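Long-range contacts in AmbC (Sorangium cellulosum, PDB 5O15), which probably catalyses, as a bifunctional dehydratase-cyclase domain, both the dehydration and the heterocycle-forming cyclisation of a polyketide intermediate in ambruticin biosynthesis: residues Gly33-Gly38 with Thr98-Val103; Trp47-Val52 with Leu89-Arg94; Ala115-Pro120 with Trp128-Arg133; Ala146-Ala151 with Glu275-Gln280; Ser189-Leu194 with Arg256-Val261. All blocks are in the same frame, centred on the assembly; numbering follows the deposited sequence.

The five contacts divide between the halves of a double hotdog fold. Contacts 1 and 3 belong to the first half, their centres about 10 Å apart, and strands 96-103 and 112-120 join them. Contacts 4 and 5 form a corresponding pair in the second half, about 10 Å between centres, linked through strands 254-261 and 269-277 and a salt bridge from Arg-258 to Glu-275. The pairs lie far apart: about 35 Å separates the centres of contacts 1 and 4. Contact 2 packs on contact 3 through Leu-89 and carries His-51, whose place in an HxxxGxxxxP sequence is consistent with the active-site histidine of related dehydratases; the nearest atoms of contacts 2 and 5 are about 13 Å apart.

Contact 1 of 5, residues Gly33-Gly38 with Thr98-Val103; sequences GYVLSG and TLQVTV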
# COMPACT_ATOMS: atom_id res chain seq x y z
N GLY A 33 2.13 -25.33 -5.02
CA GLY A 33 1.38 -24.18 -4.54
C GLY A 33 1.59 -24.01 -3.05
O GLY A 33 2.19 -24.85 -2.38
N TYR A 34 1.06 -22.90 -2.54
CA TYR A 34 1.18 -22.55 -1.14
C TYR A 34 -0.13 -21.95 -0.66
O TYR A 34 -0.85 -21.32 -1.43
CB TYR A 34 2.27 -21.51 -0.85
CG TYR A 34 3.67 -21.98 -1.15
CD1 TYR A 34 4.14 -22.05 -2.45
CD2 TYR A 34 4.55 -22.24 -0.13
CE1 TYR A 34 5.45 -22.44 -2.72
CE2 TYR A 34 5.87 -22.63 -0.39
CZ TYR A 34 6.31 -22.71 -1.67
OH TYR A 34 7.62 -23.08 -1.92
N VAL A 35 -0.39 -22.10 0.64
CA VAL A 35 -1.54 -21.50 1.31
C VAL A 35 -1.06 -20.86 2.60
O VAL A 35 -0.63 -21.56 3.52
CB VAL A 35 -2.66 -22.53 1.58
CG1 VAL A 35 -3.83 -21.85 2.26
CG2 VAL A 35 -3.10 -23.15 0.28
N LEU A 36 -1.16 -19.54 2.67
CA LEU A 36 -0.79 -18.78 3.85
C LEU A 36 -2.06 -18.36 4.57
O LEU A 36 -2.99 -17.86 3.94
CB LEU A 36 0.02 -17.53 3.49
CG LEU A 36 1.35 -17.79 2.80
CD1 LEU A 36 1.22 -17.99 1.32
CD2 LEU A 36 2.34 -16.69 3.06
N SER A 37 -2.09 -18.56 5.88
CA SER A 37 -3.27 -18.26 6.66
C SER A 37 -2.90 -17.35 7.82
O SER A 37 -1.79 -17.42 8.34
CB SER A 37 -3.87 -19.55 7.24
OG SER A 37 -4.25 -20.44 6.21
N GLY A 38 -3.86 -16.54 8.24
CA GLY A 38 -3.63 -15.75 9.43
C GLY A 38 -4.87 -15.02 9.86
O GLY A 38 -5.99 -15.37 9.48
N THR A 98 -10.23 -13.42 9.34
CA THR A 98 -9.28 -14.43 8.96
C THR A 98 -8.82 -14.10 7.54
O THR A 98 -9.61 -13.66 6.70
CB THR A 98 -9.94 -15.82 8.99
OG1 THR A 98 -10.44 -16.07 10.31
CG2 THR A 98 -8.95 -16.90 8.71
N LEU A 99 -7.54 -14.34 7.29
CA LEU A 99 -6.93 -14.06 6.00
C LEU A 99 -6.45 -15.35 5.35
O LEU A 99 -6.07 -16.32 6.03
CB LEU A 99 -5.69 -13.19 6.19
CG LEU A 99 -5.91 -11.82 6.84
CD1 LEU A 99 -4.58 -11.11 7.02
CD2 LEU A 99 -6.82 -11.02 5.97
N GLN A 100 -6.40 -15.33 4.02
CA GLN A 100 -5.77 -16.43 3.29
C GLN A 100 -5.09 -15.85 2.07
O GLN A 100 -5.70 -15.05 1.35
CB GLN A 100 -6.78 -17.49 2.88
CG GLN A 100 -6.11 -18.77 2.41
CD GLN A 100 -7.08 -19.87 2.13
OE1 GLN A 100 -7.17 -20.38 1.01
NE2 GLN A 100 -7.80 -20.29 3.16
N VAL A 101 -3.85 -16.24 1.84
CA VAL A 101 -3.17 -15.93 0.59
C VAL A 101 -2.93 -17.25 -0.12
O VAL A 101 -2.29 -18.15 0.43
CB VAL A 101 -1.86 -15.19 0.81
CG1 VAL A 101 -1.30 -14.82 -0.52
CG2 VAL A 101 -2.09 -13.90 1.68
N THR A 102 -3.45 -17.36 -1.33
CA THR A 102 -3.25 -18.55 -2.16
C THR A 102 -2.16 -18.22 -3.17
O THR A 102 -2.14 -17.14 -3.76
CB THR A 102 -4.59 -19.00 -2.81
OG1 THR A 102 -5.18 -17.97 -3.57
CG2 THR A 102 -5.59 -19.39 -1.79
N VAL A 103 -1.25 -19.18 -3.39
CA VAL A 103 -0.19 -19.01 -4.36
C VAL A 103 -0.20 -20.22 -5.27
O VAL A 103 -0.17 -21.37 -4.78
CB VAL A 103 1.20 -18.83 -3.70
CG1 VAL A 103 2.25 -18.50 -4.77
CG2 VAL A 103 1.18 -17.70 -2.65
O HOH W 1 -6.70 -19.23 5.77
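Antiparallel pairing of strands 34-41 and 96-103 in the first hotdog half sets Tyr-34 opposite Val-103 and continues through Leu-36 with Val-101 to Gly-38 with Leu-99. Each of these three hydrogen-bonded pairs is closed by two backbone bonds. One bond of the middle pair is nearly straight: Leu-36 N reaches Val-101 O at 2.9 Å, with an angle of 176° at the hydrogen, and lies in the carbonyl plane. At the Gly-38 end the donors stand above the carbonyl planes instead, and Leu-99 N meets Gly-38 O at 2.9 Å. Thr-98 adds its CG2 methyl, which lies 3.4 Å from the same Gly-38 O.

The two faces differ in chemistry. On one, Leu-36 CB packs 4.0 Å from Val-101 CB, while its CD1 branch slants across to touch CG2 of Val-103, and Tyr-34 CB abuts Val-103 CB. Helix 61-75 covers this side, with Ala-74 against Leu-36 and Ala-71 against Val-101. On the other, the extended Gln-100 chain, leaving CB trans to the backbone N (chi1 -167°), passes at a slant over Val-35. Val-35 CG1 rests 3.8 Å from Gln-100 CD. A water beside it donates to Leu-99 O, accepts from Gln-100 NE2, and is bonded to Ser-37 OG at 2.8 Å. Thr-102, on this same face, is hydrogen-bonded through OG1 to His-117 of the next strand.

The pairing is thus amphipathic: mainly aliphatic groups pack toward helix 61-75, whereas the opposite side, Val-35 apart, is largely polar and engages its amide and hydroxyl groups through water and the adjoining strand.

Contact 2 of 5, residues Trp47-Val52 with Leu89-Arg94; sequences WVLDHV and LALPAR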
# COMPACT_ATOMS: atom_id res chain seq x y z
N TRP A 47 -4.66 0.57 14.75
CA TRP A 47 -4.27 1.56 13.75
C TRP A 47 -5.01 1.42 12.43
O TRP A 47 -5.19 2.42 11.73
CB TRP A 47 -2.76 1.57 13.52
CG TRP A 47 -2.19 0.28 12.97
CD1 TRP A 47 -1.73 -0.79 13.67
CD2 TRP A 47 -1.99 -0.04 11.58
NE1 TRP A 47 -1.28 -1.77 12.81
CE2 TRP A 47 -1.42 -1.32 11.53
CE3 TRP A 47 -2.23 0.63 10.39
CZ2 TRP A 47 -1.08 -1.93 10.35
CZ3 TRP A 47 -1.90 0.00 9.21
CH2 TRP A 47 -1.34 -1.26 9.21
N VAL A 48 -5.39 0.19 12.02
CA VAL A 48 -6.02 0.06 10.71
C VAL A 48 -7.34 0.82 10.67
O VAL A 48 -7.80 1.22 9.60
CB VAL A 48 -6.22 -1.42 10.28
CG1 VAL A 48 -4.88 -2.10 10.20
CG2 VAL A 48 -7.16 -2.18 11.21
N LEU A 49 -7.99 0.98 11.83
CA LEU A 49 -9.27 1.68 11.91
C LEU A 49 -9.14 3.17 11.63
O LEU A 49 -10.16 3.85 11.46
CB LEU A 49 -9.92 1.44 13.27
CG LEU A 49 -10.25 -0.02 13.59
CD1 LEU A 49 -10.75 -0.14 15.05
CD2 LEU A 49 -11.25 -0.56 12.58
N ASP A 50 -7.91 3.71 11.65
CA ASP A 50 -7.73 5.09 11.25
C ASP A 50 -7.86 5.29 9.75
O ASP A 50 -7.92 6.45 9.29
CB ASP A 50 -6.34 5.57 11.68
CG ASP A 50 -6.18 5.79 13.18
OD1 ASP A 50 -7.18 5.69 13.91
OD2 ASP A 50 -5.04 6.07 13.60
N HIS A 51 -7.97 4.19 8.97
CA HIS A 51 -8.07 4.31 7.52
C HIS A 51 -9.54 4.43 7.12
O HIS A 51 -10.19 3.49 6.64
CB HIS A 51 -7.41 3.13 6.81
CG HIS A 51 -7.24 3.38 5.35
ND1 HIS A 51 -7.97 2.69 4.41
CD2 HIS A 51 -6.46 4.24 4.66
CE1 HIS A 51 -7.64 3.11 3.20
NE2 HIS A 51 -6.72 4.06 3.32
N VAL A 52 -10.05 5.64 7.31
CA VAL A 52 -11.43 5.99 6.99
C VAL A 52 -11.43 6.65 5.62
O VAL A 52 -10.81 7.72 5.45
CB VAL A 52 -12.05 6.90 8.05
CG1 VAL A 52 -13.51 7.18 7.71
CG2 VAL A 52 -11.91 6.27 9.45
N LEU A 89 -11.80 -4.44 1.95
CA LEU A 89 -11.98 -5.24 3.15
C LEU A 89 -12.53 -4.29 4.22
O LEU A 89 -11.81 -3.41 4.73
CB LEU A 89 -10.65 -5.86 3.57
CG LEU A 89 -10.62 -6.95 4.64
CD1 LEU A 89 -9.36 -7.79 4.57
CD2 LEU A 89 -10.82 -6.45 6.03
N ALA A 90 -13.81 -4.44 4.51
CA ALA A 90 -14.47 -3.66 5.55
C ALA A 90 -13.98 -4.13 6.90
O ALA A 90 -13.88 -5.33 7.14
CB ALA A 90 -15.98 -3.84 5.44
N LEU A 91 -13.65 -3.21 7.75
CA LEU A 91 -13.02 -3.58 9.02
C LEU A 91 -14.01 -3.55 10.15
O LEU A 91 -14.74 -2.57 10.30
CB LEU A 91 -11.89 -2.62 9.34
CG LEU A 91 -10.65 -2.73 8.44
CD1 LEU A 91 -9.76 -1.51 8.60
CD2 LEU A 91 -9.88 -4.02 8.75
N PRO A 92 -14.03 -4.57 11.01
CA PRO A 92 -14.91 -4.52 12.18
C PRO A 92 -14.37 -3.56 13.21
O PRO A 92 -13.15 -3.39 13.33
CB PRO A 92 -14.84 -5.96 12.72
CG PRO A 92 -13.46 -6.38 12.37
CD PRO A 92 -13.15 -5.74 11.04
N ALA A 93 -15.28 -2.93 13.96
CA ALA A 93 -14.86 -1.92 14.93
C ALA A 93 -14.07 -2.55 16.08
O ALA A 93 -13.18 -1.90 16.63
CB ALA A 93 -16.06 -1.15 15.46
N ARG A 94 -14.39 -3.79 16.44
CA ARG A 94 -13.72 -4.48 17.53
C ARG A 94 -13.82 -5.98 17.28
O ARG A 94 -14.60 -6.68 17.94
CB ARG A 94 -14.34 -4.09 18.88
CG ARG A 94 -13.70 -4.79 20.08
CD ARG A 94 -14.15 -4.19 21.41
NE ARG A 94 -13.75 -2.79 21.53
CZ ARG A 94 -12.57 -2.37 21.97
NH1 ARG A 94 -11.63 -3.23 22.35
NH2 ARG A 94 -12.32 -1.06 22.03
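Leu-91 and Leu-49 join a 3-10 segment, residues 47-50, to the loop before strand 96-103. The apolar contacts centre on Leu-91. Its CD1 branch meets Val-48 CG2 at 3.7 Å, the two side chains crossing at about a right angle, and its CD2 branch lies slightly farther from the same methyl. Nearer its backbone, Leu-91 CB receives the CD2 methyl of Leu-49 at 3.9 Å.

A second group consists of methyls set against carbonyl oxygens. Leu-49 reaches over the loop with both branches: CD2 lies 3.5 Å from Pro-92 O, and CD1 lies 3.4 Å from Ala-93 O. This follows from a CG anti to the carbonyl carbon (chi1 -61°) and an extended second torsion, which bring the end of the side chain nearer the loop. In return, Leu-91 CD1 touches Val-48 O at 3.5 Å.

Several of the polar atoms have other partners. Val-48 O accepts from His-51 N, Pro-92 O is hydrogen-bonded to Thr-42 OG1, and the backbone of Leu-91 bonds to Val-57. His-51, held through ND1 by Ile-58 O, is probably the active-site histidine, as in related dehydratases.

Since the touching groups are aliphatic carbons and carbonyl oxygens, the contact relies on shape and dispersion, and directional bonds come from within the 3-10 segment and from neighbouring chain, such as Thr-42 and Val-57.

Contact 3 of 5, residues Ala115-Pro120 with Trp128-Arg133; sequences AVHSRP and WTAHAR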
# COMPACT_ATOMS: atom_id res chain seq x y z
N ALA A 115 -3.70 -14.87 -4.89
CA ALA A 115 -4.90 -14.14 -4.51
C ALA A 115 -4.89 -13.92 -3.00
O ALA A 115 -4.28 -14.70 -2.27
CB ALA A 115 -6.20 -14.84 -4.93
N VAL A 116 -5.55 -12.85 -2.55
CA VAL A 116 -5.69 -12.53 -1.13
C VAL A 116 -7.17 -12.50 -0.81
O VAL A 116 -7.93 -11.81 -1.50
CB VAL A 116 -5.07 -11.16 -0.82
CG1 VAL A 116 -5.21 -10.84 0.65
CG2 VAL A 116 -3.62 -11.14 -1.27
N HIS A 117 -7.57 -13.18 0.27
CA HIS A 117 -8.97 -13.35 0.65
C HIS A 117 -9.13 -13.12 2.13
O HIS A 117 -8.18 -13.27 2.90
CB HIS A 117 -9.37 -14.79 0.42
CG HIS A 117 -8.73 -15.39 -0.77
ND1 HIS A 117 -9.40 -15.44 -1.94
CD2 HIS A 117 -7.50 -15.92 -1.00
CE1 HIS A 117 -8.68 -16.07 -2.85
NE2 HIS A 117 -7.50 -16.36 -2.31
N SER A 118 -10.36 -12.82 2.54
CA SER A 118 -10.66 -12.76 3.96
C SER A 118 -12.05 -13.29 4.22
O SER A 118 -12.87 -13.40 3.32
CB SER A 118 -10.52 -11.34 4.51
OG SER A 118 -11.68 -10.61 4.28
N ARG A 119 -12.29 -13.60 5.48
CA ARG A 119 -13.63 -13.94 5.94
C ARG A 119 -13.78 -13.50 7.38
O ARG A 119 -12.78 -13.47 8.11
CB ARG A 119 -13.93 -15.44 5.79
CG ARG A 119 -13.18 -16.35 6.73
CD ARG A 119 -13.59 -17.83 6.58
NE ARG A 119 -12.99 -18.60 7.66
CZ ARG A 119 -12.73 -19.91 7.63
NH1 ARG A 119 -13.02 -20.65 6.56
NH2 ARG A 119 -12.17 -20.47 8.70
N PRO A 120 -14.99 -13.16 7.83
CA PRO A 120 -15.16 -12.75 9.23
C PRO A 120 -14.69 -13.85 10.18
O PRO A 120 -14.91 -15.04 9.94
CB PRO A 120 -16.67 -12.51 9.36
CG PRO A 120 -17.15 -12.25 7.98
CD PRO A 120 -16.24 -13.05 7.06
N TRP A 128 -15.42 -17.07 1.74
CA TRP A 128 -14.25 -16.23 1.58
C TRP A 128 -14.53 -15.15 0.54
O TRP A 128 -15.21 -15.40 -0.46
CB TRP A 128 -13.09 -17.09 1.11
CG TRP A 128 -12.50 -18.00 2.12
CD1 TRP A 128 -12.70 -19.35 2.23
CD2 TRP A 128 -11.56 -17.65 3.14
NE1 TRP A 128 -11.94 -19.86 3.25
CE2 TRP A 128 -11.23 -18.83 3.83
CE3 TRP A 128 -10.95 -16.46 3.53
CZ2 TRP A 128 -10.33 -18.85 4.89
CZ3 TRP A 128 -10.04 -16.50 4.56
CH2 TRP A 128 -9.77 -17.66 5.26
N THR A 129 -14.01 -13.96 0.79
CA THR A 129 -14.11 -12.82 -0.12
C THR A 129 -12.73 -12.56 -0.72
O THR A 129 -11.77 -12.41 0.02
CB THR A 129 -14.59 -11.55 0.62
OG1 THR A 129 -15.92 -11.74 1.13
CG2 THR A 129 -14.60 -10.35 -0.31
N ALA A 130 -12.65 -12.47 -2.05
CA ALA A 130 -11.40 -12.14 -2.72
C ALA A 130 -11.21 -10.63 -2.71
O ALA A 130 -12.11 -9.88 -3.09
CB ALA A 130 -11.44 -12.60 -4.17
N HIS A 131 -10.06 -10.18 -2.25
CA HIS A 131 -9.76 -8.76 -2.26
C HIS A 131 -8.77 -8.36 -3.33
O HIS A 131 -8.88 -7.24 -3.85
CB HIS A 131 -9.23 -8.33 -0.89
CG HIS A 131 -10.20 -8.57 0.21
ND1 HIS A 131 -11.38 -7.87 0.31
CD2 HIS A 131 -10.23 -9.49 1.20
CE1 HIS A 131 -12.08 -8.33 1.33
NE2 HIS A 131 -11.40 -9.31 1.90
N ALA A 132 -7.82 -9.23 -3.68
CA ALA A 132 -6.72 -8.85 -4.56
C ALA A 132 -6.24 -10.11 -5.25
O ALA A 132 -6.33 -11.21 -4.70
CB ALA A 132 -5.55 -8.20 -3.80
N ARG A 133 -5.74 -9.94 -6.46
CA ARG A 133 -5.14 -11.01 -7.23
C ARG A 133 -3.96 -10.47 -7.97
O ARG A 133 -3.86 -9.27 -8.20
CB ARG A 133 -6.13 -11.53 -8.29
CG ARG A 133 -7.36 -12.16 -7.75
CD ARG A 133 -8.27 -12.72 -8.85
NE ARG A 133 -9.43 -13.36 -8.21
CZ ARG A 133 -9.39 -14.58 -7.68
NH1 ARG A 133 -8.29 -15.32 -7.77
NH2 ARG A 133 -10.48 -15.08 -7.10
O HOH W 2 -16.09 -12.90 3.38
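Arg-119 crosses the indole of Trp-128 at a slant, touching it from CB to the guanidinium. Its CB starts 3.9 Å from Trp-128 CE3, and its CG continues past CZ3 and CE3. The CD carbon then stands over the six-membered ring, 3.8 Å from the centroid and 13° off the normal, a CH-pi contact. Beyond it, NE passes above CZ2. At the tip NH1 comes 3.6 Å from Trp-128 NE1, and the guanidinium, one face over CZ2, is turned 27° from the ring plane. A chi1 of 70° lodges CG in the crowded position between backbone N and carbonyl carbon, from which an extended chain carries CD and NE across the indole.

Farther along the hairpin, Ser-118 OG and His-131 NE2 share a 2.7 Å hydrogen bond at the edge of the imidazole, whose ND1 is bound to Ala-87 O; both ring nitrogens are therefore engaged. The backbone also carries a classic beta bulge: two residues, His-131 and Ala-132, stand opposite the single Val-116. Val-116 O accepts from His-131 N at 2.8 Å and only weakly from Ala-132 N. Past the bulge, Ser-118 O accepts from Thr-129 N at 2.8 Å, and Ser-118 N in turn donates to Thr-129 O.

Strand 96-103 borders the hairpin through backbone bonds such as His-117 to Gln-100, and strand 79-85 flanks its other edge, Arg-133 pairing with Thr-84. Helix 61-75 lies against the Val-116 and Ala-132 side, where Phe-64 touches both residues and meets the His-131 ring nearly parallel.

Contact 4 of 5, residues Ala146-Ala151 with Glu275-Gln280; sequences AWAAGA and ELADAQ
The indole of Trp-147 stands beside Glu-275 and Ala-277, with the CB of its own neighbour Ala-148 over one face, 3.7 Å above the plane and offset toward the rim. At the edge, near the ring plane, Leu-276 N approaches CZ2 at 4.4 Å. The benzo end also meets the strand backbone, with CZ2 and CH2 each 3.6 Å from Glu-275 O, while CH2 touches Ala-277 CB obliquely at 4.1 Å. Trp-147 CG sits between its backbone N and carbonyl carbon (chi1 52°), which turns the indole toward strand 269-277.

The carboxylate of Glu-275 is the other flat group, and its plane is nearly perpendicular to the ring, 82° apart. Trp-147 NE1 donates to Glu-275 OE1 at 3.3 Å in a long, bent bond, with 136° at the hydrogen. The donor comes from above the carboxylate plane, and OE1 in turn lies off the plane of the indole. The second oxygen, OE2, forms a salt bridge with Arg-258 of the adjacent strand 254-261, which is the stronger tie of this side chain.

The same Ala-148 CB, over the ring face, also meets Ala-277 CB at 3.7 Å, a methyl-to-methyl contact between the 3-10 segment 146-148 and the strand. Just beyond, the chain leaves strand 269-277 through an Asx turn in which Asp-278 OD1 accepts from Gln-280 N.

Packing of the indole and the small methyls accounts for most of the contact, while the imperfect indole bond adds a modest polar link to a carboxylate whose negative charge is probably balanced chiefly by Arg-258.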
# COMPACT_ATOMS: atom_id res chain seq x y z
N ALA A 146 20.20 8.08 -5.49
CA ALA A 146 21.03 9.27 -5.39
C ALA A 146 20.20 10.53 -5.10
O ALA A 146 20.70 11.48 -4.49
CB ALA A 146 21.85 9.45 -6.66
N TRP A 147 18.93 10.53 -5.51
CA TRP A 147 18.04 11.65 -5.24
C TRP A 147 17.80 11.86 -3.75
O TRP A 147 17.39 12.96 -3.36
CB TRP A 147 16.68 11.46 -5.95
CG TRP A 147 16.02 10.13 -5.67
CD1 TRP A 147 16.11 8.99 -6.43
CD2 TRP A 147 15.21 9.80 -4.54
NE1 TRP A 147 15.41 7.98 -5.82
CE2 TRP A 147 14.86 8.46 -4.66
CE3 TRP A 147 14.74 10.52 -3.43
CZ2 TRP A 147 14.08 7.80 -3.71
CZ3 TRP A 147 13.96 9.87 -2.50
CH2 TRP A 147 13.65 8.53 -2.63
N ALA A 148 18.02 10.85 -2.91
CA ALA A 148 17.83 10.94 -1.47
C ALA A 148 19.08 11.43 -0.75
O ALA A 148 19.01 11.75 0.43
CB ALA A 148 17.41 9.56 -0.93
N ALA A 149 20.21 11.47 -1.44
CA ALA A 149 21.49 11.87 -0.88
C ALA A 149 21.77 13.33 -1.19
O ALA A 149 21.29 13.88 -2.19
CB ALA A 149 22.60 11.00 -1.51
N GLY A 150 22.60 13.97 -0.35
CA GLY A 150 23.01 15.33 -0.62
C GLY A 150 21.89 16.31 -0.32
O GLY A 150 21.20 16.19 0.68
N ALA A 151 21.72 17.28 -1.20
CA ALA A 151 20.73 18.31 -0.99
C ALA A 151 19.35 17.70 -0.88
O ALA A 151 18.96 16.85 -1.69
CB ALA A 151 20.74 19.29 -2.16
N GLU A 275 9.50 5.31 -5.29
CA GLU A 275 10.79 4.81 -4.86
C GLU A 275 11.02 5.27 -3.43
O GLU A 275 10.78 6.44 -3.11
CB GLU A 275 11.91 5.32 -5.75
CG GLU A 275 11.81 4.90 -7.21
CD GLU A 275 12.65 5.86 -8.01
OE1 GLU A 275 13.88 5.87 -7.82
OE2 GLU A 275 12.06 6.70 -8.74
N LEU A 276 11.51 4.37 -2.59
CA LEU A 276 11.71 4.64 -1.16
C LEU A 276 13.15 4.35 -0.77
O LEU A 276 13.71 3.33 -1.15
CB LEU A 276 10.76 3.76 -0.34
CG LEU A 276 9.28 3.91 -0.69
CD1 LEU A 276 8.42 2.92 0.06
CD2 LEU A 276 8.78 5.33 -0.42
N ALA A 277 13.71 5.26 0.02
CA ALA A 277 15.07 5.19 0.51
C ALA A 277 15.11 5.30 2.02
O ALA A 277 14.33 6.05 2.63
CB ALA A 277 15.92 6.31 -0.11
N ASP A 278 16.05 4.59 2.63
CA ASP A 278 16.26 4.65 4.06
C ASP A 278 17.04 5.89 4.47
O ASP A 278 17.47 6.69 3.64
CB ASP A 278 16.89 3.36 4.60
CG ASP A 278 18.36 3.16 4.22
OD1 ASP A 278 19.07 4.14 3.91
OD2 ASP A 278 18.77 1.97 4.29
N ALA A 279 17.22 6.03 5.79
CA ALA A 279 17.86 7.21 6.37
C ALA A 279 19.32 7.36 5.98
O ALA A 279 19.87 8.45 6.15
CB ALA A 279 17.74 7.15 7.89
N GLN A 280 19.94 6.30 5.48
CA GLN A 280 21.32 6.28 5.03
C GLN A 280 21.42 6.44 3.52
O GLN A 280 22.51 6.28 2.97
CB GLN A 280 21.93 4.92 5.42
CG GLN A 280 22.03 4.70 6.90
CD GLN A 280 23.01 3.61 7.20
OE1 GLN A 280 23.19 2.62 6.43
NE2 GLN A 280 23.73 3.81 8.29

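Contact 5 of 5, residues Ser189-Leu194 with Arg256-Val261; sequences SIYADL and RARVEV
Arg-256 comes first, beside Asp-193, the two side chains pointing the same way. Its NE donates to Asp-193 OD1 at 3.2 Å in a salt bridge that lies near the guanidinium plane and meets the oxygen almost along its C-O axis. A water links Arg-256 NH2 to Asp-193 OD2, which also accepts from Trp-152 NE1, and Arg-256 NH1 is bonded to Ala-148 O. Ala-257 exchanges two backbone bonds with Ala-192, and its CB touches Leu-194 CD1 at 3.8 Å. Arg-258 extends along Tyr-191, CG anti to the backbone N (chi1 179°), with CG 3.5 Å from Tyr-191 CE1. Its NE then donates in plane to Tyr-191 OH at 3.2 Å, while NH1 forms a salt bridge with Glu-275 and also reaches Glu-260 OE2. Val-259 pairs with Ile-190, whose N reaches Val-259 O at 2.8 Å, virtually straight at 179°. Glu-260 binds the guanidinium of Arg-258, with OE1 2.9 Å from NH2, and comes near Ser-189 OG.

Strand 180-186 borders residues 189-194, and strand 269-277 borders residues 256-261. Helix 211-225 lies across the apolar face, Ala-224 against Ile-190 and Ala-220 against Ala-192, as the central helix of the second hotdog half.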
# COMPACT_ATOMS: atom_id res chain seq x y z
N SER A 189 7.88 15.06 -10.28
CA SER A 189 8.38 14.29 -9.16
C SER A 189 8.03 14.96 -7.84
O SER A 189 8.34 16.13 -7.63
CB SER A 189 9.90 14.15 -9.25
OG SER A 189 10.22 13.36 -10.37
N ILE A 190 7.41 14.19 -6.96
CA ILE A 190 7.15 14.59 -5.58
C ILE A 190 8.18 13.92 -4.70
O ILE A 190 8.38 12.70 -4.78
CB ILE A 190 5.73 14.21 -5.15
CG1 ILE A 190 4.70 14.86 -6.08
CG2 ILE A 190 5.50 14.60 -3.71
CD1 ILE A 190 4.67 16.35 -6.04
N TYR A 191 8.85 14.70 -3.86
CA TYR A 191 9.83 14.23 -2.91
C TYR A 191 9.25 14.41 -1.52
O TYR A 191 8.71 15.49 -1.22
CB TYR A 191 11.14 15.01 -3.06
CG TYR A 191 11.80 14.73 -4.38
CD1 TYR A 191 12.52 13.57 -4.53
CD2 TYR A 191 11.66 15.55 -5.48
CE1 TYR A 191 13.11 13.24 -5.73
CE2 TYR A 191 12.24 15.22 -6.71
CZ TYR A 191 12.97 14.06 -6.82
OH TYR A 191 13.57 13.68 -8.01
N ALA A 192 9.36 13.42 -0.65
CA ALA A 192 8.74 13.54 0.66
C ALA A 192 9.52 12.81 1.73
O ALA A 192 10.16 11.78 1.47
CB ALA A 192 7.29 13.04 0.62
N ASP A 193 9.42 13.34 2.96
CA ASP A 193 9.82 12.64 4.17
C ASP A 193 8.59 11.98 4.76
O ASP A 193 7.60 12.66 5.05
CB ASP A 193 10.42 13.63 5.18
CG ASP A 193 11.74 14.17 4.73
OD1 ASP A 193 12.67 13.38 4.47
OD2 ASP A 193 11.93 15.39 4.67
N LEU A 194 8.67 10.66 4.95
CA LEU A 194 7.58 9.83 5.45
C LEU A 194 7.97 9.27 6.81
O LEU A 194 9.10 8.83 7.00
CB LEU A 194 7.29 8.67 4.51
CG LEU A 194 7.09 9.00 3.03
CD1 LEU A 194 6.75 7.73 2.26
CD2 LEU A 194 6.03 10.06 2.79
N ARG A 256 12.59 8.35 2.97
CA ARG A 256 12.39 9.35 1.94
C ARG A 256 11.77 8.69 0.72
O ARG A 256 12.03 7.53 0.42
CB ARG A 256 13.67 10.08 1.57
CG ARG A 256 14.07 11.06 2.63
CD ARG A 256 15.32 11.81 2.29
NE ARG A 256 15.59 12.80 3.33
CZ ARG A 256 16.74 13.42 3.51
NH1 ARG A 256 17.76 13.19 2.70
NH2 ARG A 256 16.89 14.30 4.50
N ALA A 257 10.92 9.45 0.02
CA ALA A 257 10.17 8.95 -1.11
C ALA A 257 10.33 9.89 -2.29
O ALA A 257 10.37 11.12 -2.14
CB ALA A 257 8.68 8.87 -0.76
N ARG A 258 10.33 9.28 -3.47
CA ARG A 258 10.22 9.93 -4.76
C ARG A 258 9.03 9.32 -5.47
O ARG A 258 9.02 8.11 -5.74
CB ARG A 258 11.49 9.76 -5.59
CG ARG A 258 11.42 10.40 -6.94
CD ARG A 258 12.67 10.13 -7.75
NE ARG A 258 12.62 10.80 -9.04
CZ ARG A 258 12.20 10.23 -10.18
NH1 ARG A 258 11.81 8.97 -10.21
NH2 ARG A 258 12.21 10.95 -11.30
N VAL A 259 8.02 10.12 -5.76
CA VAL A 259 6.80 9.68 -6.42
C VAL A 259 6.75 10.44 -7.74
O VAL A 259 6.56 11.66 -7.76
CB VAL A 259 5.57 9.96 -5.56
CG1 VAL A 259 4.32 9.47 -6.26
CG2 VAL A 259 5.68 9.32 -4.21
N GLU A 260 6.91 9.72 -8.84
CA GLU A 260 6.95 10.31 -10.17
C GLU A 260 5.62 10.10 -10.87
O GLU A 260 5.25 8.96 -11.18
CB GLU A 260 8.10 9.75 -10.98
CG GLU A 260 8.21 10.40 -12.34
CD GLU A 260 9.59 10.29 -12.93
OE1 GLU A 260 10.14 11.33 -13.36
OE2 GLU A 260 10.15 9.18 -12.93
N VAL A 261 4.91 11.20 -11.09
CA VAL A 261 3.56 11.14 -11.64
C VAL A 261 3.64 10.94 -13.14
O VAL A 261 4.38 11.64 -13.84
CB VAL A 261 2.78 12.40 -11.26
CG1 VAL A 261 1.37 12.34 -11.77
CG2 VAL A 261 2.79 12.57 -9.76
O HOH W 3 14.61 15.40 6.09